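PDB 6U4B: WbbM protein from Klebsiella pneumoniae, which probably acts as a bifunctional, trimeric glycosyltransferase that polymerises O-antigen, with magnesium bound in its family 8 glycosyltransferase region. Local coordinates for residues A[171-183]-A[246-260]. Residues are numbered along the deposited sequence; the frame is centred on the assembly and turned at random.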
ATOM      1  N   HIS A 171     -17.967  54.360  23.249  1.00 57.16           N
ATOM      2  CA  HIS A 171     -18.493  53.021  23.491  1.00 56.80           C
ATOM      3  C   HIS A 171     -17.592  51.956  22.878  1.00 59.12           C
ATOM      4  O   HIS A 171     -17.445  50.863  23.437  1.00 59.89           O
ATOM      5  CB  HIS A 171     -19.913  52.905  22.939  1.00 53.81           C
ATOM      6  CG  HIS A 171     -20.639  51.675  23.390  1.00 58.85           C
ATOM      7  ND1 HIS A 171     -20.944  51.436  24.713  1.00 62.20           N
ATOM      8  CD2 HIS A 171     -21.123  50.617  22.696  1.00 58.01           C
ATOM      9  CE1 HIS A 171     -21.584  50.285  24.815  1.00 59.71           C
ATOM     10  NE2 HIS A 171     -21.706  49.769  23.605  1.00 59.10           N
ATOM     11  N   TYR A 172     -16.987  52.249  21.725  1.00 57.37           N
ATOM     12  CA  TYR A 172     -16.028  51.311  21.155  1.00 53.10           C
ATOM     13  C   TYR A 172     -14.783  51.216  22.026  1.00 57.40           C
ATOM     14  O   TYR A 172     -14.269  50.118  22.268  1.00 57.79           O
ATOM     15  CB  TYR A 172     -15.654  51.726  19.730  1.00 47.91           C
ATOM     16  CG  TYR A 172     -14.989  50.619  18.929  1.00 49.37           C
ATOM     17  CD1 TYR A 172     -13.661  50.270  19.149  1.00 51.48           C
ATOM     18  CD2 TYR A 172     -15.693  49.928  17.951  1.00 45.25           C
ATOM     19  CE1 TYR A 172     -13.057  49.257  18.423  1.00 48.15           C
ATOM     20  CE2 TYR A 172     -15.098  48.916  17.219  1.00 47.58           C
ATOM     21  CZ  TYR A 172     -13.780  48.586  17.458  1.00 46.42           C
ATOM     22  OH  TYR A 172     -13.187  47.580  16.732  1.00 47.58           O
ATOM     23  N   GLU A 173     -14.293  52.356  22.517  1.00 56.97           N
ATOM     24  CA  GLU A 173     -13.050  52.361  23.280  1.00 59.81           C
ATOM     25  C   GLU A 173     -13.199  51.617  24.602  1.00 62.25           C
ATOM     26  O   GLU A 173     -12.272  50.925  25.038  1.00 64.64           O
ATOM     27  CB  GLU A 173     -12.588  53.795  23.520  1.00 63.84           C
ATOM     28  CG  GLU A 173     -11.328  53.894  24.356  1.00 67.55           C
ATOM     29  CD  GLU A 173     -10.644  55.235  24.221  1.00 71.48           C
ATOM     30  OE1 GLU A 173     -11.055  56.027  23.348  1.00 72.11           O
ATOM     31  OE2 GLU A 173      -9.692  55.493  24.986  1.00 75.26           O
ATOM     32  N   ARG A 174     -14.353  51.742  25.252  1.00 58.12           N
ATOM     33  CA  ARG A 174     -14.583  51.068  26.523  1.00 62.55           C
ATOM     34  C   ARG A 174     -14.992  49.609  26.359  1.00 63.41           C
ATOM     35  O   ARG A 174     -15.177  48.921  27.370  1.00 65.65           O
ATOM     36  CB  ARG A 174     -15.648  51.820  27.324  1.00 62.54           C
ATOM     37  CG  ARG A 174     -15.229  53.223  27.720  1.00 69.09           C
ATOM     38  CD  ARG A 174     -16.419  54.078  28.134  1.00 76.54           C
ATOM     39  NE  ARG A 174     -17.087  53.575  29.331  1.00 81.95           N
ATOM     40  CZ  ARG A 174     -18.205  52.855  29.316  1.00 83.40           C
ATOM     41  NH1 ARG A 174     -18.745  52.441  30.453  1.00 87.29           N
ATOM     42  NH2 ARG A 174     -18.785  52.551  28.163  1.00 78.65           N
ATOM     43  N   GLY A 175     -15.127  49.125  25.128  1.00 62.23           N
ATOM     44  CA  GLY A 175     -15.545  47.748  24.928  1.00 64.56           C
ATOM     45  C   GLY A 175     -14.551  46.769  25.530  1.00 67.04           C
ATOM     46  O   GLY A 175     -13.335  46.944  25.428  1.00 66.99           O
ATOM     47  N   GLU A 176     -15.088  45.725  26.169  1.00 68.58           N
ATOM     48  CA  GLU A 176     -14.240  44.748  26.847  1.00 71.00           C
ATOM     49  C   GLU A 176     -13.298  44.054  25.873  1.00 65.11           C
ATOM     50  O   GLU A 176     -12.116  43.854  26.176  1.00 65.09           O
ATOM     51  CB  GLU A 176     -15.107  43.721  27.574  1.00 78.20           C
ATOM     52  CG  GLU A 176     -14.318  42.645  28.300  1.00 84.49           C
ATOM     53  CD  GLU A 176     -15.213  41.629  28.982  1.00 90.55           C
ATOM     54  OE1 GLU A 176     -16.391  41.509  28.584  1.00 90.80           O
ATOM     55  OE2 GLU A 176     -14.739  40.952  29.918  1.00 94.18           O
ATOM     56  N   TYR A 177     -13.799  43.680  24.696  1.00 59.38           N
ATOM     57  CA  TYR A 177     -13.000  42.994  23.689  1.00 56.00           C
ATOM     58  C   TYR A 177     -12.726  43.872  22.475  1.00 53.38           C
ATOM     59  O   TYR A 177     -12.500  43.355  21.378  1.00 49.24           O
ATOM     60  CB  TYR A 177     -13.689  41.697  23.264  1.00 58.05           C
ATOM     61  CG  TYR A 177     -13.955  40.750  24.411  1.00 64.90           C
ATOM     62  CD1 TYR A 177     -15.253  40.412  24.772  1.00 66.48           C
ATOM     63  CD2 TYR A 177     -12.908  40.203  25.143  1.00 69.41           C
ATOM     64  CE1 TYR A 177     -15.501  39.547  25.822  1.00 69.10           C
ATOM     65  CE2 TYR A 177     -13.146  39.338  26.195  1.00 72.97           C
ATOM     66  CZ  TYR A 177     -14.445  39.014  26.532  1.00 73.58           C
ATOM     67  OH  TYR A 177     -14.687  38.154  27.578  1.00 78.69           O
ATOM     68  N   LEU A 178     -12.740  45.190  22.651  1.00 54.55           N
ATOM     69  CA  LEU A 178     -12.532  46.131  21.564  1.00 53.75           C
ATOM     70  C   LEU A 178     -11.287  46.967  21.827  1.00 52.59           C
ATOM     71  O   LEU A 178     -10.909  47.212  22.976  1.00 51.90           O
ATOM     72  CB  LEU A 178     -13.745  47.050  21.384  1.00 55.44           C
ATOM     73  CG  LEU A 178     -15.066  46.370  21.020  1.00 57.79           C
ATOM     74  CD1 LEU A 178     -16.196  47.388  20.970  1.00 58.25           C
ATOM     75  CD2 LEU A 178     -14.940  45.637  19.691  1.00 55.33           C
ATOM     76  N   HIS A 179     -10.655  47.407  20.744  1.00 47.63           N
ATOM     77  CA  HIS A 179      -9.449  48.225  20.807  1.00 50.45           C
ATOM     78  C   HIS A 179      -9.629  49.383  19.836  1.00 47.08           C
ATOM     79  O   HIS A 179      -9.727  49.173  18.622  1.00 45.37           O
ATOM     80  CB  HIS A 179      -8.208  47.395  20.480  1.00 52.96           C
ATOM     81  CG  HIS A 179      -8.025  46.215  21.384  1.00 55.54           C
ATOM     82  ND1 HIS A 179      -7.272  46.272  22.537  1.00 57.90           N
ATOM     83  CD2 HIS A 179      -8.508  44.952  21.311  1.00 54.35           C
ATOM     84  CE1 HIS A 179      -7.293  45.092  23.132  1.00 58.08           C
ATOM     85  NE2 HIS A 179      -8.035  44.273  22.408  1.00 56.41           N
ATOM     86  N   ILE A 180      -9.687  50.603  20.377  1.00 47.45           N
ATOM     87  CA  ILE A 180     -10.107  51.760  19.598  1.00 48.67           C
ATOM     88  C   ILE A 180      -9.179  52.029  18.423  1.00 49.57           C
ATOM     89  O   ILE A 180      -9.605  52.626  17.427  1.00 51.76           O
ATOM     90  CB  ILE A 180     -10.222  52.994  20.522  1.00 54.45           C
ATOM     91  CG1 ILE A 180     -10.914  54.148  19.794  1.00 56.80           C
ATOM     92  CG2 ILE A 180      -8.852  53.403  21.046  1.00 58.44           C
ATOM     93  CD1 ILE A 180     -12.300  53.805  19.299  1.00 54.35           C
ATOM     94  N   ARG A 181      -7.920  51.587  18.502  1.00 50.09           N
ATOM     95  CA  ARG A 181      -6.998  51.778  17.385  1.00 53.67           C
ATOM     96  C   ARG A 181      -7.507  51.103  16.118  1.00 50.58           C
ATOM     97  O   ARG A 181      -7.242  51.584  15.009  1.00 51.53           O
ATOM     98  CB  ARG A 181      -5.608  51.251  17.751  1.00 60.22           C
ATOM     99  CG  ARG A 181      -5.482  49.733  17.741  1.00 65.26           C
ATOM    100  CD  ARG A 181      -4.085  49.285  18.136  1.00 68.88           C
ATOM    101  NE  ARG A 181      -3.800  49.565  19.539  1.00 74.63           N
ATOM    102  CZ  ARG A 181      -3.987  48.696  20.528  1.00 77.43           C
ATOM    103  NH1 ARG A 181      -3.704  49.039  21.778  1.00 80.14           N
ATOM    104  NH2 ARG A 181      -4.457  47.483  20.267  1.00 75.09           N
ATOM    105  N   ASP A 182      -8.247  50.001  16.257  1.00 48.75           N
ATOM    106  CA  ASP A 182      -8.819  49.341  15.089  1.00 44.87           C
ATOM    107  C   ASP A 182      -9.926  50.186  14.471  1.00 41.53           C
ATOM    108  O   ASP A 182     -10.012  50.306  13.243  1.00 43.43           O
ATOM    109  CB  ASP A 182      -9.349  47.960  15.473  1.00 46.14           C
ATOM    110  CG  ASP A 182      -8.268  47.058  16.044  1.00 48.61           C
ATOM    111  OD1 ASP A 182      -7.090  47.218  15.659  1.00 51.20           O
ATOM    112  OD2 ASP A 182      -8.598  46.184  16.876  1.00 44.21           O
ATOM    113  N   TYR A 183     -10.784  50.776  15.308  1.00 37.61           N
ATOM    114  CA  TYR A 183     -11.848  51.635  14.798  1.00 42.32           C
ATOM    115  C   TYR A 183     -11.283  52.941  14.255  1.00 45.59           C
ATOM    116  O   TYR A 183     -11.766  53.458  13.242  1.00 47.78           O
ATOM    117  CB  TYR A 183     -12.877  51.898  15.899  1.00 46.81           C
ATOM    118  CG  TYR A 183     -14.048  52.758  15.469  1.00 48.19           C
ATOM    119  CD1 TYR A 183     -14.402  53.895  16.186  1.00 48.92           C
ATOM    120  CD2 TYR A 183     -14.798  52.432  14.347  1.00 46.12           C
ATOM    121  CE1 TYR A 183     -15.473  54.684  15.797  1.00 48.69           C
ATOM    122  CE2 TYR A 183     -15.868  53.215  13.950  1.00 44.29           C
ATOM    123  CZ  TYR A 183     -16.202  54.338  14.678  1.00 45.69           C
ATOM    124  OH  TYR A 183     -17.268  55.117  14.285  1.00 46.85           O
ATOM    125  N   TYR A 246      -5.161  38.259  19.749  1.00 49.09           N
ATOM    126  CA  TYR A 246      -6.594  38.379  19.977  1.00 52.68           C
ATOM    127  C   TYR A 246      -7.213  37.023  20.293  1.00 53.96           C
ATOM    128  O   TYR A 246      -6.851  36.002  19.700  1.00 50.53           O
ATOM    129  CB  TYR A 246      -7.281  38.988  18.754  1.00 49.38           C
ATOM    130  CG  TYR A 246      -7.184  40.495  18.655  1.00 49.57           C
ATOM    131  CD1 TYR A 246      -6.437  41.230  19.570  1.00 48.72           C
ATOM    132  CD2 TYR A 246      -7.858  41.186  17.655  1.00 45.53           C
ATOM    133  CE1 TYR A 246      -6.352  42.609  19.479  1.00 46.19           C
ATOM    134  CE2 TYR A 246      -7.780  42.564  17.557  1.00 46.34           C
ATOM    135  CZ  TYR A 246      -7.027  43.269  18.471  1.00 45.35           C
ATOM    136  OH  TYR A 246      -6.952  44.638  18.376  1.00 52.27           O
ATOM    137  N   ASN A 247      -8.152  37.017  21.236  1.00 52.82           N
ATOM    138  CA  ASN A 247      -8.946  35.831  21.508  1.00 57.89           C
ATOM    139  C   ASN A 247     -10.149  35.798  20.568  1.00 56.91           C
ATOM    140  O   ASN A 247     -10.310  36.655  19.695  1.00 52.16           O
ATOM    141  CB  ASN A 247      -9.368  35.787  22.979  1.00 61.68           C
ATOM    142  CG  ASN A 247     -10.135  37.026  23.418  1.00 63.74           C
ATOM    143  OD1 ASN A 247     -10.931  37.588  22.665  1.00 61.33           O
ATOM    144  ND2 ASN A 247      -9.898  37.452  24.652  1.00 68.20           N
ATOM    145  N   ALA A 248     -11.019  34.801  20.761  1.00 53.72           N
ATOM    146  CA  ALA A 248     -12.124  34.581  19.829  1.00 49.27           C
ATOM    147  C   ALA A 248     -13.051  35.791  19.750  1.00 48.64           C
ATOM    148  O   ALA A 248     -13.569  36.116  18.675  1.00 48.28           O
ATOM    149  CB  ALA A 248     -12.906  33.332  20.232  1.00 47.52           C
ATOM    150  N   GLN A 249     -13.272  36.474  20.875  1.00 45.99           N
ATOM    151  CA  GLN A 249     -14.143  37.646  20.861  1.00 52.92           C
ATOM    152  C   GLN A 249     -13.461  38.830  20.186  1.00 51.61           C
ATOM    153  O   GLN A 249     -14.053  39.497  19.328  1.00 46.64           O
ATOM    154  CB  GLN A 249     -14.569  38.010  22.282  1.00 63.04           C
ATOM    155  CG  GLN A 249     -15.406  36.955  22.992  1.00 71.95           C
ATOM    156  CD  GLN A 249     -14.567  35.984  23.801  1.00 80.83           C
ATOM    157  OE1 GLN A 249     -13.395  35.754  23.501  1.00 83.28           O
ATOM    158  NE2 GLN A 249     -15.166  35.413  24.841  1.00 83.80           N
ATOM    159  N   GLU A 250     -12.210  39.106  20.565  1.00 52.89           N
ATOM    160  CA  GLU A 250     -11.464  40.197  19.945  1.00 51.70           C
ATOM    161  C   GLU A 250     -11.313  39.994  18.443  1.00 48.46           C
ATOM    162  O   GLU A 250     -11.301  40.970  17.680  1.00 42.90           O
ATOM    163  CB  GLU A 250     -10.085  40.327  20.593  1.00 53.42           C
ATOM    164  CG  GLU A 250     -10.096  40.766  22.052  1.00 54.50           C
ATOM    165  CD  GLU A 250      -8.705  40.758  22.661  1.00 56.12           C
ATOM    166  OE1 GLU A 250      -8.019  39.720  22.549  1.00 57.90           O
ATOM    167  OE2 GLU A 250      -8.291  41.785  23.240  1.00 56.16           O
ATOM    168  N   LYS A 251     -11.204  38.737  17.999  1.00 45.29           N
ATOM    169  CA  LYS A 251     -10.981  38.440  16.588  1.00 44.30           C
ATOM    170  C   LYS A 251     -12.139  38.888  15.703  1.00 41.07           C
ATOM    171  O   LYS A 251     -11.938  39.096  14.502  1.00 42.50           O
ATOM    172  CB  LYS A 251     -10.736  36.942  16.396  1.00 47.46           C
ATOM    173  CG  LYS A 251      -9.314  36.497  16.699  1.00 55.08           C
ATOM    174  CD  LYS A 251      -9.284  35.064  17.215  1.00 59.80           C
ATOM    175  CE  LYS A 251      -8.446  34.162  16.337  1.00 64.43           C
ATOM    176  NZ  LYS A 251      -8.331  32.805  16.941  1.00 68.55           N
ATOM    177  N   ARG A 252     -13.338  39.045  16.262  1.00 42.39           N
ATOM    178  CA  ARG A 252     -14.487  39.562  15.537  1.00 45.60           C
ATOM    179  C   ARG A 252     -14.401  41.079  15.285  1.00 40.33           C
ATOM    180  O   ARG A 252     -15.446  41.706  15.064  1.00 41.27           O
ATOM    181  CB  ARG A 252     -15.771  39.220  16.301  1.00 51.00           C
ATOM    182  CG  ARG A 252     -15.921  37.739  16.620  1.00 57.34           C
ATOM    183  CD  ARG A 252     -16.876  37.522  17.779  1.00 64.03           C
ATOM    184  NE  ARG A 252     -18.249  37.868  17.431  1.00 70.87           N
ATOM    185  CZ  ARG A 252     -19.127  38.360  18.297  1.00 75.11           C
ATOM    186  NH1 ARG A 252     -20.362  38.647  17.907  1.00 74.67           N
ATOM    187  NH2 ARG A 252     -18.761  38.578  19.553  1.00 75.81           N
ATOM    188  N   VAL A 253     -13.189  41.645  15.294  1.00 41.49           N
ATOM    189  CA  VAL A 253     -13.013  43.089  15.173  1.00 40.14           C
ATOM    190  C   VAL A 253     -13.654  43.615  13.896  1.00 40.21           C
ATOM    191  O   VAL A 253     -14.267  44.690  13.892  1.00 41.10           O
ATOM    192  CB  VAL A 253     -11.517  43.437  15.238  1.00 44.53           C
ATOM    193  CG1 VAL A 253     -10.731  42.535  14.319  1.00 44.45           C
ATOM    194  CG2 VAL A 253     -11.284  44.905  14.863  1.00 39.69           C
ATOM    195  N   ILE A 254     -13.541  42.859  12.801  1.00 38.35           N
ATOM    196  CA  ILE A 254     -14.094  43.304  11.524  1.00 37.88           C
ATOM    197  C   ILE A 254     -15.607  43.447  11.624  1.00 42.03           C
ATOM    198  O   ILE A 254     -16.182  44.466  11.226  1.00 39.19           O
ATOM    199  CB  ILE A 254     -13.695  42.332  10.402  1.00 36.97           C
ATOM    200  CG1 ILE A 254     -12.180  42.121  10.390  1.00 41.82           C
ATOM    201  CG2 ILE A 254     -14.169  42.856   9.051  1.00 34.01           C
ATOM    202  CD1 ILE A 254     -11.395  43.341   9.957  1.00 38.78           C
ATOM    203  N   GLY A 255     -16.274  42.420  12.157  1.00 39.69           N
ATOM    204  CA  GLY A 255     -17.719  42.489  12.307  1.00 42.56           C
ATOM    205  C   GLY A 255     -18.156  43.597  13.244  1.00 42.48           C
ATOM    206  O   GLY A 255     -19.146  44.286  12.987  1.00 41.49           O
ATOM    207  N   HIS A 256     -17.423  43.784  14.344  1.00 44.07           N
ATOM    208  CA  HIS A 256     -17.749  44.855  15.281  1.00 46.63           C
ATOM    209  C   HIS A 256     -17.605  46.222  14.626  1.00 47.01           C
ATOM    210  O   HIS A 256     -18.440  47.111  14.837  1.00 49.79           O
ATOM    211  CB  HIS A 256     -16.857  44.755  16.518  1.00 50.81           C
ATOM    212  CG  HIS A 256     -17.069  43.506  17.315  1.00 58.60           C
ATOM    213  ND1 HIS A 256     -18.309  42.924  17.471  1.00 59.65           N
ATOM    214  CD2 HIS A 256     -16.199  42.726  18.000  1.00 58.68           C
ATOM    215  CE1 HIS A 256     -18.195  41.842  18.221  1.00 60.31           C
ATOM    216  NE2 HIS A 256     -16.924  41.700  18.555  1.00 61.70           N
ATOM    217  N   ILE A 257     -16.558  46.408  13.819  1.00 43.40           N
ATOM    218  CA  ILE A 257     -16.340  47.696  13.169  1.00 46.86           C
ATOM    219  C   ILE A 257     -17.431  47.966  12.140  1.00 45.83           C
ATOM    220  O   ILE A 257     -17.912  49.098  12.003  1.00 40.41           O
ATOM    221  CB  ILE A 257     -14.932  47.741  12.545  1.00 40.05           C
ATOM    222  CG1 ILE A 257     -13.878  47.898  13.644  1.00 39.11           C
ATOM    223  CG2 ILE A 257     -14.821  48.867  11.531  1.00 40.34           C
ATOM    224  CD1 ILE A 257     -12.449  47.931  13.136  1.00 39.70           C
ATOM    225  N   ALA A 258     -17.858  46.927  11.418  1.00 41.15           N
ATOM    226  CA  ALA A 258     -18.911  47.077  10.421  1.00 38.68           C
ATOM    227  C   ALA A 258     -20.228  47.538  11.030  1.00 40.02           C
ATOM    228  O   ALA A 258     -21.043  48.141  10.321  1.00 43.54           O
ATOM    229  CB  ALA A 258     -19.120  45.758   9.676  1.00 36.43           C
ATOM    230  N   GLU A 259     -20.465  47.255  12.314  1.00 37.19           N
ATOM    231  CA  GLU A 259     -21.674  47.760  12.960  1.00 43.59           C
ATOM    232  C   GLU A 259     -21.659  49.281  13.037  1.00 39.01           C
ATOM    233  O   GLU A 259     -22.707  49.931  12.920  1.00 37.98           O
ATOM    234  CB  GLU A 259     -21.814  47.164  14.359  1.00 45.91           C
ATOM    235  CG  GLU A 259     -22.106  45.679  14.394  1.00 55.38           C
ATOM    236  CD  GLU A 259     -22.318  45.177  15.809  1.00 61.11           C
ATOM    237  OE1 GLU A 259     -21.867  44.054  16.118  1.00 63.69           O
ATOM    238  OE2 GLU A 259     -22.920  45.917  16.616  1.00 63.61           O
ATOM    239  N   ARG A 260     -20.478  49.866  13.245  1.00 38.50           N
ATOM    240  CA  ARG A 260     -20.354  51.320  13.283  1.00 40.82           C
ATOM    241  C   ARG A 260     -20.417  51.913  11.883  1.00 40.22           C
ATOM    242  O   ARG A 260     -21.052  52.952  11.677  1.00 42.52           O
ATOM    243  CB  ARG A 260     -19.047  51.731  13.970  1.00 40.51           C
ATOM    244  CG  ARG A 260     -19.067  51.639  15.489  1.00 42.52           C
ATOM    245  CD  ARG A 260     -18.933  50.208  15.990  1.00 43.07           C
ATOM    246  NE  ARG A 260     -18.996  50.141  17.445  1.00 47.68           N
ATOM    247  CZ  ARG A 260     -18.993  49.009  18.138  1.00 48.05           C
ATOM    248  NH1 ARG A 260     -18.929  47.844  17.506  1.00 43.49           N
ATOM    249  NH2 ARG A 260     -19.056  49.043  19.461  1.00 47.69           N
TER
HETATM  250  O   HOH W   1     -11.707  43.584  18.751  1.00 43.09           O
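Glu250 and Tyr246, from the loop leading into helix 253-272, reach His179, just before helix 180-193, and Asp182 in its first turn; here that loop and the first turns of its helix pack against the 174-179 turn and its two flanking helices, in the DUF4422 region, away from the magnesium sites. Two direct hydrogen bonds join the segments. His179 NE2 donates to Glu250 OE2 at 2.6 Å in the plane of the imidazole but from above the carboxylate, and Tyr246 OH donates to the syn lone pair of Asp182 OD2 at 2.7 Å. A water lies 2.8 Å from Tyr177 O and 2.9 Å from Glu250 O. The rings of His179 and Tyr246 run nearly parallel, 12° apart, yet hardly overlap. Asn247 OD1 accepts from Glu250 N (178°), an Asx motif; separately, Glu250 OE1 accepts from Asn247 N through its anti lone pair, helping fix the carboxylate that takes His179.

Apolar and aromatic packing accompanies them. Gln249 CB sits over one face of the Tyr177 ring, a CH-pi contact 3.7 Å from its centroid, while Leu178 CD2 meets His256 CD2. Ile257 lays CG1 against Tyr172 OH and CD1 against the backbone of Asp182. The Arg260 chain, bent at chi2 (77°), brings CB against Tyr183, whose hydroxyl bonds to Asn205, and offers a guanidinium face to the edge of Tyr172, with Tyr172 CD2 3.3 Å from Arg260 NE. That guanidinium is anchored within its own helix, Arg260 NH1 donating to His256 O at 2.8 Å.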